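Local coordinates for protein disulfide-isomerase A4 (Rattus norvegicus, PDB 3EC3), which catalyses the rearrangement of disulfide bonds in proteins of the endoplasmic reticulum, this chain being its noncatalytic bb' fragment of two thioredoxin-like domains, at residues V136-S141 against D217-F222; N157-V162 against Y169-A174; L186-S189 against V195-A198; V142-D147 against A151-R156. The protein carries 1 engineered substitution. One frame throughout, in Å; residues are numbered along the deposited sequence.

Contact 1 (V136-S141 against D217-F222); sequences VVVYYS and DALREF. Unlike the reference sequence in segment 217-222: Arg220 (reference Gln).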
loop_
_atom_site.group_PDB
_atom_site.type_symbol
_atom_site.label_atom_id
_atom_site.label_comp_id
_atom_site.label_asym_id
_atom_site.label_seq_id
_atom_site.Cartn_x
_atom_site.Cartn_y
_atom_site.Cartn_z
ATOM N N VAL A 136 -0.934 6.535 -10.476
ATOM C CA VAL A 136 -2.026 6.124 -11.360
ATOM C C VAL A 136 -3.205 5.802 -10.440
ATOM O O VAL A 136 -3.065 4.968 -9.578
ATOM C CB VAL A 136 -1.635 4.901 -12.229
ATOM C CG1 VAL A 136 -2.831 4.458 -13.156
ATOM C CG2 VAL A 136 -0.379 5.196 -13.064
ATOM N N VAL A 137 -4.340 6.493 -10.586
ATOM C CA VAL A 137 -5.527 6.236 -9.762
ATOM C C VAL A 137 -6.677 5.646 -10.562
ATOM O O VAL A 137 -7.027 6.180 -11.607
ATOM C CB VAL A 137 -6.046 7.522 -9.085
ATOM C CG1 VAL A 137 -7.226 7.145 -8.092
ATOM C CG2 VAL A 137 -4.895 8.235 -8.324
ATOM N N VAL A 138 -7.265 4.549 -10.068
ATOM C CA VAL A 138 -8.431 3.933 -10.697
ATOM C C VAL A 138 -9.655 4.113 -9.777
ATOM O O VAL A 138 -9.680 3.637 -8.630
ATOM C CB VAL A 138 -8.178 2.447 -11.093
ATOM C CG1 VAL A 138 -9.447 1.775 -11.638
ATOM C CG2 VAL A 138 -7.024 2.350 -12.131
ATOM N N TYR A 139 -10.665 4.814 -10.300
ATOM C CA TYR A 139 -11.834 5.196 -9.517
ATOM C C TYR A 139 -13.051 4.301 -9.788
ATOM O O TYR A 139 -13.438 4.083 -10.943
ATOM C CB TYR A 139 -12.254 6.632 -9.858
ATOM C CG TYR A 139 -11.196 7.695 -9.658
ATOM C CD1 TYR A 139 -10.364 8.072 -10.702
ATOM C CD2 TYR A 139 -11.058 8.354 -8.439
ATOM C CE1 TYR A 139 -9.399 9.074 -10.540
ATOM C CE2 TYR A 139 -10.076 9.360 -8.265
ATOM C CZ TYR A 139 -9.258 9.699 -9.327
ATOM O OH TYR A 139 -8.290 10.677 -9.200
ATOM N N TYR A 140 -13.672 3.840 -8.721
ATOM C CA TYR A 140 -14.906 3.072 -8.807
ATOM C C TYR A 140 -15.555 2.939 -7.439
ATOM O O TYR A 140 -15.160 3.604 -6.504
ATOM C CB TYR A 140 -14.717 1.694 -9.487
ATOM C CG TYR A 140 -13.773 0.706 -8.806
ATOM C CD1 TYR A 140 -12.390 0.774 -9.020
ATOM C CD2 TYR A 140 -14.275 -0.331 -8.010
ATOM C CE1 TYR A 140 -11.527 -0.156 -8.449
ATOM C CE2 TYR A 140 -13.417 -1.272 -7.411
ATOM C CZ TYR A 140 -12.040 -1.165 -7.648
ATOM O OH TYR A 140 -11.195 -2.075 -7.100
ATOM N N SER A 141 -16.561 2.079 -7.323
ATOM C CA SER A 141 -17.190 1.855 -6.023
ATOM C C SER A 141 -16.373 0.853 -5.222
ATOM O O SER A 141 -16.416 -0.352 -5.500
ATOM C CB SER A 141 -18.655 1.389 -6.204
ATOM O OG SER A 141 -19.232 1.056 -4.961
ATOM N N ASP A 217 -5.958 -3.719 -20.732
ATOM C CA ASP A 217 -5.447 -3.165 -21.997
ATOM C C ASP A 217 -5.621 -1.657 -22.119
ATOM O O ASP A 217 -4.660 -0.933 -22.428
ATOM C CB ASP A 217 -6.120 -3.851 -23.180
ATOM C CG ASP A 217 -5.663 -5.280 -23.354
ATOM O OD1 ASP A 217 -4.548 -5.610 -22.891
ATOM O OD2 ASP A 217 -6.418 -6.080 -23.947
ATOM N N ALA A 218 -6.840 -1.196 -21.858
ATOM C CA ALA A 218 -7.167 0.210 -21.933
ATOM C C ALA A 218 -6.355 0.983 -20.895
ATOM O O ALA A 218 -5.740 2.022 -21.211
ATOM C CB ALA A 218 -8.647 0.400 -21.723
ATOM N N LEU A 219 -6.313 0.462 -19.659
ATOM C CA LEU A 219 -5.453 1.050 -18.657
ATOM C C LEU A 219 -3.979 1.014 -19.069
ATOM O O LEU A 219 -3.280 2.004 -18.903
ATOM C CB LEU A 219 -5.657 0.388 -17.274
ATOM C CG LEU A 219 -4.810 1.001 -16.135
ATOM C CD1 LEU A 219 -5.237 2.445 -15.880
ATOM C CD2 LEU A 219 -4.920 0.129 -14.834
ATOM N N ARG A 220 -3.495 -0.100 -19.612
ATOM C CA ARG A 220 -2.083 -0.155 -20.038
ATOM C C ARG A 220 -1.726 0.884 -21.134
ATOM O O ARG A 220 -0.623 1.443 -21.134
ATOM C CB ARG A 220 -1.654 -1.560 -20.509
ATOM C CG ARG A 220 -0.149 -1.782 -20.268
ATOM C CD ARG A 220 0.591 -2.561 -21.343
ATOM N NE ARG A 220 2.033 -2.263 -21.271
ATOM C CZ ARG A 220 2.952 -3.004 -20.638
ATOM N NH1 ARG A 220 2.602 -4.130 -20.030
ATOM N NH2 ARG A 220 4.238 -2.634 -20.638
ATOM N N GLU A 221 -2.677 1.125 -22.034
ATOM C CA GLU A 221 -2.524 2.096 -23.128
ATOM C C GLU A 221 -2.417 3.539 -22.630
ATOM O O GLU A 221 -1.599 4.314 -23.123
ATOM C CB GLU A 221 -3.683 1.943 -24.109
ATOM C CG GLU A 221 -3.727 0.558 -24.740
ATOM C CD GLU A 221 -4.845 0.362 -25.785
ATOM O OE1 GLU A 221 -5.931 0.993 -25.691
ATOM O OE2 GLU A 221 -4.638 -0.462 -26.695
ATOM N N PHE A 222 -3.249 3.876 -21.653
ATOM C CA PHE A 222 -3.292 5.177 -20.985
ATOM C C PHE A 222 -1.974 5.498 -20.262
ATOM O O PHE A 222 -1.409 6.586 -20.442
ATOM C CB PHE A 222 -4.496 5.176 -20.022
ATOM C CG PHE A 222 -4.630 6.403 -19.148
ATOM C CD1 PHE A 222 -4.714 6.255 -17.753
ATOM C CD2 PHE A 222 -4.749 7.679 -19.698
ATOM C CE1 PHE A 222 -4.874 7.360 -16.915
ATOM C CE2 PHE A 222 -4.905 8.799 -18.876
ATOM C CZ PHE A 222 -4.967 8.644 -17.480
#
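In the second thioredoxin-like domain of this fragment, helix 216-227 lies against the central strand of the sheet, and Leu219 is the helix residue that touches Val136 and Val138 of strand 135-140. Its two methyls divide the work. CD1 meets both valines, standing 4.2 Å from Val136 CG1 and equally far from Val138 CG2, while CD2 turns to Val138 alone, with 4.1 Å between Leu219 CD2 and Val138 CG2. The fork reaches this spot because CG of Leu219 lies trans to the backbone N (chi1 -178°), sending the branch away from the helix and toward the sheet. The two valines are two residues apart on an extended strand and so present methyls to the same side. They do so with different branches: Val136 uses CG1 and Val138 uses CG2. No polar atom takes part. The backbones stay well separated, with Val138 CA and Leu219 CA 9.0 Å apart, and only 118 Å² is buried between the segments. Leu219 is also hemmed in by Val162 of helix 149-163 and Ala197 of strand 196-200, which continue the same apolar layer. A leucine from the last helix set over alternate strand residues is thus a local example of the helix-on-sheet core of the thioredoxin fold.

Contact 2 (N157-V162 against Y169-A174); sequences NKVLEV and YTFAIA
Val159 and Val162, one helical turn apart on helix 149-163, meet Phe171 and Ile173, which are two residues apart on strand 170-175. The contact is wholly apolar, and no hydrogen bond crosses between the segments. It divides into aliphatic-aromatic and aliphatic-aliphatic contacts.

The aromatic contacts centre on the ring of Phe171, which both valines reach with their CG1 methyls. Val162 CG1 comes 3.8 Å from Phe171 CE2 and 4.1 Å from Phe171 CZ, its side chain running at about a right angle to that of the phenylalanine. Val159 CG1 meets the ring nearer its root, 4.1 Å from Phe171 CD2. Both methyls approach obliquely. The ring is carried beside the backbone N of its own residue (chi1 -72°), and from there it extends toward the turn that carries the two valines.

The aliphatic part is a meeting of methyls: Val159 CG2 lies 4.1 Å from Ile173 CG2. Val159 therefore serves both strand residues, one branch each, and links the two halves of the interface.

The segments 157-162 and 170-174 run nearly antiparallel (171°), their axes 9.1 Å apart at closest approach, as expected for the second half of a beta-alpha-beta crossover that returns to the sheet next to strand 135-140. On one flank Val159 and Ile173 extend the layer to Val118 of strand 118-121; on another, Val162 packs against Ser216 of helix 216-227, and Phe171 reaches Val136 of strand 135-140.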
loop_
_atom_site.group_PDB
_atom_site.type_symbol
_atom_site.label_atom_id
_atom_site.label_comp_id
_atom_site.label_asym_id
_atom_site.label_seq_id
_atom_site.Cartn_x
_atom_site.Cartn_y
_atom_site.Cartn_z
ATOM N N ASN A 157 -8.040 -6.488 -9.513
ATOM C CA ASN A 157 -7.261 -7.436 -10.243
ATOM C C ASN A 157 -6.847 -6.888 -11.642
ATOM O O ASN A 157 -5.759 -7.120 -12.086
ATOM C CB ASN A 157 -8.036 -8.741 -10.393
ATOM C CG ASN A 157 -8.035 -9.580 -9.127
ATOM O OD1 ASN A 157 -8.877 -10.473 -8.961
ATOM N ND2 ASN A 157 -7.087 -9.315 -8.235
ATOM N N LYS A 158 -7.724 -6.129 -12.299
ATOM C CA LYS A 158 -7.379 -5.542 -13.621
ATOM C C LYS A 158 -6.281 -4.516 -13.471
ATOM O O LYS A 158 -5.398 -4.380 -14.360
ATOM C CB LYS A 158 -8.618 -4.866 -14.201
ATOM C CG LYS A 158 -9.711 -5.889 -14.601
ATOM C CD LYS A 158 -10.847 -5.125 -15.305
ATOM C CE LYS A 158 -11.785 -5.987 -16.136
ATOM N NZ LYS A 158 -11.641 -7.430 -15.911
ATOM N N VAL A 159 -6.344 -3.780 -12.361
ATOM C CA VAL A 159 -5.316 -2.779 -12.057
ATOM C C VAL A 159 -3.959 -3.434 -11.751
ATOM O O VAL A 159 -2.909 -3.002 -12.256
ATOM C CB VAL A 159 -5.750 -1.838 -10.902
ATOM C CG1 VAL A 159 -4.712 -0.652 -10.757
ATOM C CG2 VAL A 159 -7.160 -1.306 -11.185
ATOM N N LEU A 160 -3.982 -4.509 -10.972
ATOM C CA LEU A 160 -2.752 -5.223 -10.610
ATOM C C LEU A 160 -1.997 -5.767 -11.834
ATOM O O LEU A 160 -0.741 -5.742 -11.915
ATOM C CB LEU A 160 -3.139 -6.400 -9.727
ATOM C CG LEU A 160 -3.355 -6.125 -8.222
ATOM C CD1 LEU A 160 -4.136 -7.285 -7.590
ATOM C CD2 LEU A 160 -1.983 -5.960 -7.541
ATOM N N GLU A 161 -2.769 -6.239 -12.795
ATOM C CA GLU A 161 -2.190 -6.648 -14.097
ATOM C C GLU A 161 -1.339 -5.579 -14.803
ATOM O O GLU A 161 -0.353 -5.927 -15.462
ATOM C CB GLU A 161 -3.272 -7.217 -15.013
ATOM C CG GLU A 161 -3.887 -8.497 -14.448
ATOM C CD GLU A 161 -2.885 -9.654 -14.382
ATOM O OE1 GLU A 161 -2.161 -9.896 -15.372
ATOM O OE2 GLU A 161 -2.820 -10.342 -13.361
ATOM N N VAL A 162 -1.703 -4.303 -14.676
ATOM C CA VAL A 162 -0.921 -3.231 -15.267
ATOM C C VAL A 162 0.172 -2.789 -14.303
ATOM O O VAL A 162 1.347 -2.604 -14.678
ATOM C CB VAL A 162 -1.844 -2.037 -15.678
ATOM C CG1 VAL A 162 -1.049 -0.927 -16.382
ATOM C CG2 VAL A 162 -2.958 -2.528 -16.666
ATOM N N TYR A 169 5.845 3.587 -11.433
ATOM C CA TYR A 169 4.701 4.400 -11.001
ATOM C C TYR A 169 3.995 3.703 -9.832
ATOM O O TYR A 169 4.056 2.481 -9.729
ATOM C CB TYR A 169 3.690 4.568 -12.153
ATOM C CG TYR A 169 4.331 5.076 -13.434
ATOM C CD1 TYR A 169 5.319 6.073 -13.392
ATOM C CD2 TYR A 169 3.944 4.569 -14.681
ATOM C CE1 TYR A 169 5.928 6.569 -14.574
ATOM C CE2 TYR A 169 4.542 5.058 -15.873
ATOM C CZ TYR A 169 5.519 6.041 -15.810
ATOM O OH TYR A 169 6.093 6.493 -16.979
ATOM N N THR A 170 3.344 4.494 -8.987
ATOM C CA THR A 170 2.486 3.975 -7.882
ATOM C C THR A 170 1.051 3.873 -8.439
ATOM O O THR A 170 0.626 4.749 -9.190
ATOM C CB THR A 170 2.531 4.928 -6.700
ATOM O OG1 THR A 170 3.917 5.193 -6.347
ATOM C CG2 THR A 170 1.750 4.367 -5.499
ATOM N N PHE A 171 0.346 2.772 -8.146
ATOM C CA PHE A 171 -1.042 2.575 -8.620
ATOM C C PHE A 171 -1.896 2.426 -7.373
ATOM O O PHE A 171 -1.432 1.872 -6.345
ATOM C CB PHE A 171 -1.174 1.299 -9.426
ATOM C CG PHE A 171 -0.526 1.326 -10.817
ATOM C CD1 PHE A 171 0.843 1.354 -10.990
ATOM C CD2 PHE A 171 -1.333 1.257 -11.957
ATOM C CE1 PHE A 171 1.416 1.343 -12.275
ATOM C CE2 PHE A 171 -0.770 1.250 -13.256
ATOM C CZ PHE A 171 0.602 1.298 -13.412
ATOM N N ALA A 172 -3.120 2.939 -7.436
ATOM C CA ALA A 172 -4.055 2.786 -6.315
ATOM C C ALA A 172 -5.464 2.737 -6.862
ATOM O O ALA A 172 -5.746 3.324 -7.945
ATOM C CB ALA A 172 -3.911 3.957 -5.341
ATOM N N ILE A 173 -6.363 2.070 -6.142
ATOM C CA ILE A 173 -7.783 2.203 -6.471
ATOM C C ILE A 173 -8.338 3.267 -5.504
ATOM O O ILE A 173 -7.796 3.470 -4.401
ATOM C CB ILE A 173 -8.538 0.847 -6.310
ATOM C CG1 ILE A 173 -8.519 0.409 -4.838
ATOM C CG2 ILE A 173 -7.982 -0.218 -7.343
ATOM C CD1 ILE A 173 -9.437 -0.808 -4.562
ATOM N N ALA A 174 -9.398 3.954 -5.911
ATOM C CA ALA A 174 -9.957 5.046 -5.120
ATOM C C ALA A 174 -11.477 5.003 -5.258
ATOM O O ALA A 174 -12.001 4.668 -6.331
ATOM C CB ALA A 174 -9.418 6.402 -5.590
#

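Contact 3 (L186-S189 against V195-A198); sequences LGLS and VNAA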
loop_
_atom_site.group_PDB
_atom_site.type_symbol
_atom_site.label_atom_id
_atom_site.label_comp_id
_atom_site.label_asym_id
_atom_site.label_seq_id
_atom_site.Cartn_x
_atom_site.Cartn_y
_atom_site.Cartn_z
ATOM N N LEU A 186 -11.487 16.356 -12.874
ATOM C CA LEU A 186 -10.818 15.610 -13.941
ATOM C C LEU A 186 -11.647 15.531 -15.231
ATOM O O LEU A 186 -11.168 15.016 -16.245
ATOM C CB LEU A 186 -10.465 14.191 -13.454
ATOM C CG LEU A 186 -9.409 14.162 -12.348
ATOM C CD1 LEU A 186 -9.374 12.798 -11.669
ATOM C CD2 LEU A 186 -8.031 14.531 -12.905
ATOM N N GLY A 187 -12.878 16.040 -15.182
ATOM C CA GLY A 187 -13.819 15.978 -16.302
ATOM C C GLY A 187 -14.402 14.596 -16.540
ATOM O O GLY A 187 -14.788 14.275 -17.663
ATOM N N LEU A 188 -14.478 13.785 -15.485
ATOM C CA LEU A 188 -14.873 12.379 -15.610
ATOM C C LEU A 188 -16.243 12.045 -14.982
ATOM O O LEU A 188 -16.702 10.901 -15.031
ATOM C CB LEU A 188 -13.784 11.464 -15.021
ATOM C CG LEU A 188 -12.452 11.295 -15.762
ATOM C CD1 LEU A 188 -11.496 10.425 -14.958
ATOM C CD2 LEU A 188 -12.666 10.716 -17.152
ATOM N N SER A 189 -16.881 13.046 -14.391
ATOM C CA SER A 189 -18.161 12.864 -13.724
ATOM C C SER A 189 -19.304 12.545 -14.703
ATOM O O SER A 189 -20.246 11.830 -14.349
ATOM C CB SER A 189 -18.496 14.113 -12.915
ATOM O OG SER A 189 -19.427 13.799 -11.905
ATOM N N VAL A 195 -16.064 2.564 -14.171
ATOM C CA VAL A 195 -14.660 2.614 -13.733
ATOM C C VAL A 195 -13.914 3.644 -14.555
ATOM O O VAL A 195 -14.028 3.658 -15.768
ATOM C CB VAL A 195 -13.960 1.241 -13.883
ATOM C CG1 VAL A 195 -12.560 1.299 -13.280
ATOM C CG2 VAL A 195 -14.786 0.126 -13.197
ATOM N N ASN A 196 -13.146 4.501 -13.897
ATOM C CA ASN A 196 -12.425 5.581 -14.582
ATOM C C ASN A 196 -11.003 5.671 -14.068
ATOM O O ASN A 196 -10.705 5.109 -13.007
ATOM C CB ASN A 196 -13.155 6.898 -14.344
ATOM C CG ASN A 196 -14.422 6.999 -15.152
ATOM O OD1 ASN A 196 -14.372 7.233 -16.355
ATOM N ND2 ASN A 196 -15.566 6.813 -14.502
ATOM N N ALA A 197 -10.116 6.346 -14.809
ATOM C CA ALA A 197 -8.699 6.379 -14.395
ATOM C C ALA A 197 -8.051 7.728 -14.675
ATOM O O ALA A 197 -8.399 8.405 -15.644
ATOM C CB ALA A 197 -7.908 5.244 -15.066
ATOM N N ALA A 198 -7.133 8.109 -13.791
ATOM C CA ALA A 198 -6.329 9.313 -13.960
ATOM C C ALA A 198 -4.861 9.074 -13.579
ATOM O O ALA A 198 -4.521 8.106 -12.871
ATOM C CB ALA A 198 -6.944 10.487 -13.163
#
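Asn196, where strand 196-200 comes beside the loop 186-189, is met by Leu188 along its side chain. Leu188 CD1 lies 3.9 Å from Asn196 CB, and the second methyl, CD2, is 4.0 Å from Asn196 OD1; the two side chains run past each other in opposite senses. The polar partner of Asn196 OD1 is the hydroxyl of Ser191 in the intervening loop, to which it is hydrogen-bonded. At Ala197 it is the backbone that meets the loop: its carbonyl O stands 3.8 Å from Leu188 CD1, while the CB points to the other side of the sheet. Ala198 turns its methyl back to the loop, and Leu186 closes over it, with CD1 at 3.7 Å and CD2 at 4.2 Å from Ala198 CB. Gly187, with positive phi (73°), forms the Schellman motif that ends helix 180-185, and the two leucines on either side of it both turn to the strand. Leu186 also packs on Tyr139 of strand 135-140, and Leu188 on Ala208 of strand 206-208, whereas Ala197 points to the opposite face of the sheet, where Phe222 of helix 216-227 packs.

Contact 4 (V142-D147 against A151-R156); sequences VDFSFD and ATQFWR
This is a near-surface contact between a loop and the first turns of the helix that follows it, joining residues 142-147 to helix 149-163 through Thr152. In redox-active thioredoxin-fold domains this strand-to-helix junction carries the CXXC motif; neither segment here holds a cysteine. Thr152 serves two kinds of partner. Its hydroxyl OG1 lies 2.8 Å from Asp143 O, but Tyr148 O is also within reach, so which carbonyl takes the single proton is unsettled. With OG1 beside the backbone N (chi1 -65°), the methyl CG2 falls trans to that N and makes a CH-pi contact over one face of Phe144, 4.0 Å from the ring centroid and 21° off the normal. Gln153 NE2 comes at the edge of that ring, 3.6 Å from Phe144 CE2, with ring and amide planes 62° apart; this nitrogen is bonded to Lys83 O, and Gln153 OE1 accepts from Arg156 NH1, 3.1 Å away. Within the loop, Asp143 OD1 accepts the N-H of Ser145 (N 2.9 Å away) in an Asx turn, and also its hydroxyl. Held at both ends, the Gln153 amide is probably fixed in rotation, so that Phe144 meets a methyl over one face and an immobilised amide nitrogen at its edge.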
loop_
_atom_site.group_PDB
_atom_site.type_symbol
_atom_site.label_atom_id
_atom_site.label_comp_id
_atom_site.label_asym_id
_atom_site.label_seq_id
_atom_site.Cartn_x
_atom_site.Cartn_y
_atom_site.Cartn_z
ATOM N N VAL A 142 -15.611 1.336 -4.239
ATOM C CA VAL A 142 -14.641 0.468 -3.522
ATOM C C VAL A 142 -15.265 0.024 -2.213
ATOM O O VAL A 142 -15.616 0.861 -1.397
ATOM C CB VAL A 142 -13.281 1.221 -3.270
ATOM C CG1 VAL A 142 -12.347 0.379 -2.363
ATOM C CG2 VAL A 142 -12.598 1.503 -4.618
ATOM N N ASP A 143 -15.456 -1.284 -2.019
ATOM C CA ASP A 143 -16.181 -1.732 -0.854
ATOM C C ASP A 143 -15.668 -3.134 -0.513
ATOM O O ASP A 143 -15.921 -4.093 -1.260
ATOM C CB ASP A 143 -17.708 -1.694 -1.130
ATOM C CG ASP A 143 -18.537 -2.108 0.079
ATOM O OD1 ASP A 143 -17.953 -2.692 1.017
ATOM O OD2 ASP A 143 -19.759 -1.833 0.092
ATOM N N PHE A 144 -14.928 -3.242 0.602
ATOM C CA PHE A 144 -14.323 -4.504 1.012
ATOM C C PHE A 144 -15.197 -5.334 1.977
ATOM O O PHE A 144 -14.731 -6.361 2.545
ATOM C CB PHE A 144 -12.928 -4.247 1.634
ATOM C CG PHE A 144 -11.917 -3.787 0.628
ATOM C CD1 PHE A 144 -11.568 -2.437 0.538
ATOM C CD2 PHE A 144 -11.292 -4.724 -0.205
ATOM C CE1 PHE A 144 -10.623 -2.004 -0.457
ATOM C CE2 PHE A 144 -10.364 -4.312 -1.199
ATOM C CZ PHE A 144 -10.018 -2.933 -1.274
ATOM N N SER A 145 -16.451 -4.915 2.180
ATOM C CA SER A 145 -17.350 -5.677 3.040
ATOM C C SER A 145 -17.643 -7.043 2.365
ATOM O O SER A 145 -17.472 -7.196 1.139
ATOM C CB SER A 145 -18.673 -4.886 3.274
ATOM O OG SER A 145 -19.451 -4.860 2.043
ATOM N N PHE A 146 -18.126 -8.002 3.153
ATOM C CA PHE A 146 -18.426 -9.351 2.672
ATOM C C PHE A 146 -19.249 -9.366 1.362
ATOM O O PHE A 146 -18.924 -10.097 0.395
ATOM C CB PHE A 146 -19.171 -10.115 3.787
ATOM C CG PHE A 146 -19.436 -11.572 3.450
ATOM C CD1 PHE A 146 -20.705 -12.005 3.050
ATOM C CD2 PHE A 146 -18.393 -12.502 3.518
ATOM C CE1 PHE A 146 -20.954 -13.374 2.729
ATOM C CE2 PHE A 146 -18.614 -13.877 3.199
ATOM C CZ PHE A 146 -19.873 -14.311 2.799
ATOM N N ASP A 147 -20.310 -8.569 1.313
ATOM C CA ASP A 147 -21.209 -8.605 0.148
ATOM C C ASP A 147 -20.642 -7.966 -1.119
ATOM O O ASP A 147 -21.176 -8.231 -2.239
ATOM C CB ASP A 147 -22.610 -7.973 0.462
ATOM C CG ASP A 147 -23.478 -8.869 1.286
ATOM O OD1 ASP A 147 -23.181 -10.089 1.371
ATOM O OD2 ASP A 147 -24.487 -8.389 1.886
ATOM N N ALA A 151 -16.562 -8.140 -6.114
ATOM C CA ALA A 151 -16.570 -7.175 -7.211
ATOM C C ALA A 151 -15.432 -6.159 -7.099
ATOM O O ALA A 151 -14.853 -5.751 -8.098
ATOM C CB ALA A 151 -17.971 -6.472 -7.334
ATOM N N THR A 152 -15.135 -5.717 -5.872
ATOM C CA THR A 152 -14.066 -4.762 -5.675
ATOM C C THR A 152 -12.756 -5.375 -6.118
ATOM O O THR A 152 -11.964 -4.684 -6.789
ATOM C CB THR A 152 -14.033 -4.310 -4.201
ATOM O OG1 THR A 152 -15.248 -3.602 -3.929
ATOM C CG2 THR A 152 -12.835 -3.366 -3.851
ATOM N N GLN A 153 -12.548 -6.644 -5.767
ATOM C CA GLN A 153 -11.299 -7.359 -6.120
ATOM C C GLN A 153 -11.269 -7.680 -7.605
ATOM O O GLN A 153 -10.197 -7.696 -8.215
ATOM C CB GLN A 153 -11.179 -8.662 -5.322
ATOM C CG GLN A 153 -10.887 -8.432 -3.782
ATOM C CD GLN A 153 -9.551 -7.735 -3.476
ATOM O OE1 GLN A 153 -8.792 -7.395 -4.371
ATOM N NE2 GLN A 153 -9.261 -7.541 -2.188
ATOM N N PHE A 154 -12.450 -7.906 -8.180
ATOM C CA PHE A 154 -12.551 -8.086 -9.642
ATOM C C PHE A 154 -11.832 -6.937 -10.348
ATOM O O PHE A 154 -10.983 -7.149 -11.227
ATOM C CB PHE A 154 -13.991 -8.187 -10.106
ATOM C CG PHE A 154 -14.128 -8.231 -11.625
ATOM C CD1 PHE A 154 -14.413 -7.080 -12.341
ATOM C CD2 PHE A 154 -13.941 -9.431 -12.317
ATOM C CE1 PHE A 154 -14.549 -7.121 -13.773
ATOM C CE2 PHE A 154 -14.053 -9.492 -13.718
ATOM C CZ PHE A 154 -14.346 -8.327 -14.442
ATOM N N TRP A 155 -12.209 -5.717 -9.996
ATOM C CA TRP A 155 -11.612 -4.545 -10.615
ATOM C C TRP A 155 -10.169 -4.292 -10.182
ATOM O O TRP A 155 -9.326 -3.881 -11.008
ATOM C CB TRP A 155 -12.450 -3.329 -10.317
ATOM C CG TRP A 155 -13.796 -3.428 -11.018
ATOM C CD1 TRP A 155 -15.017 -3.569 -10.440
ATOM C CD2 TRP A 155 -14.011 -3.424 -12.432
ATOM N NE1 TRP A 155 -16.013 -3.602 -11.420
ATOM C CE2 TRP A 155 -15.411 -3.533 -12.649
ATOM C CE3 TRP A 155 -13.160 -3.300 -13.547
ATOM C CZ2 TRP A 155 -15.959 -3.536 -13.909
ATOM C CZ3 TRP A 155 -13.730 -3.314 -14.817
ATOM C CH2 TRP A 155 -15.105 -3.454 -14.975
ATOM N N ARG A 156 -9.903 -4.468 -8.894
ATOM C CA ARG A 156 -8.529 -4.363 -8.413
ATOM C C ARG A 156 -7.570 -5.279 -9.181
ATOM O O ARG A 156 -6.415 -4.890 -9.475
ATOM C CB ARG A 156 -8.484 -4.625 -6.868
ATOM C CG ARG A 156 -7.164 -4.157 -6.199
ATOM C CD ARG A 156 -7.183 -4.680 -4.708
ATOM N NE ARG A 156 -5.828 -4.881 -4.397
ATOM C CZ ARG A 156 -5.167 -5.986 -4.244
ATOM N NH1 ARG A 156 -5.684 -7.245 -4.130
ATOM N NH2 ARG A 156 -3.900 -5.767 -4.060
HETATM O O HOH W 1 -19.133 -8.711 -4.829
#

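All four contacts belong to one thioredoxin-like domain; contacts 1, 2 and 3 share its sheet, and contact 4 lies where strand 135-140 leads into helix 149-163. Contacts 1 and 2, with centres about 7 Å apart, are joined through neighbouring strands by Val136 N and Thr170 O, 2.7 Å apart, a probable hydrogen bond. Contact 3 borders strand 135-140 from the other side, its centre about 9 Å from that of contact 1, with Tyr139 N and Asn196 O also 2.7 Å apart. Contacts 2 and 4 share helix 149-163. Tyr140 OH probably hydrogen-bonds to Thr152 O, tying contact 1 to contact 4. Contacts 3 and 4, about 19 Å apart between centres, still touch where Val195 packs on Trp155.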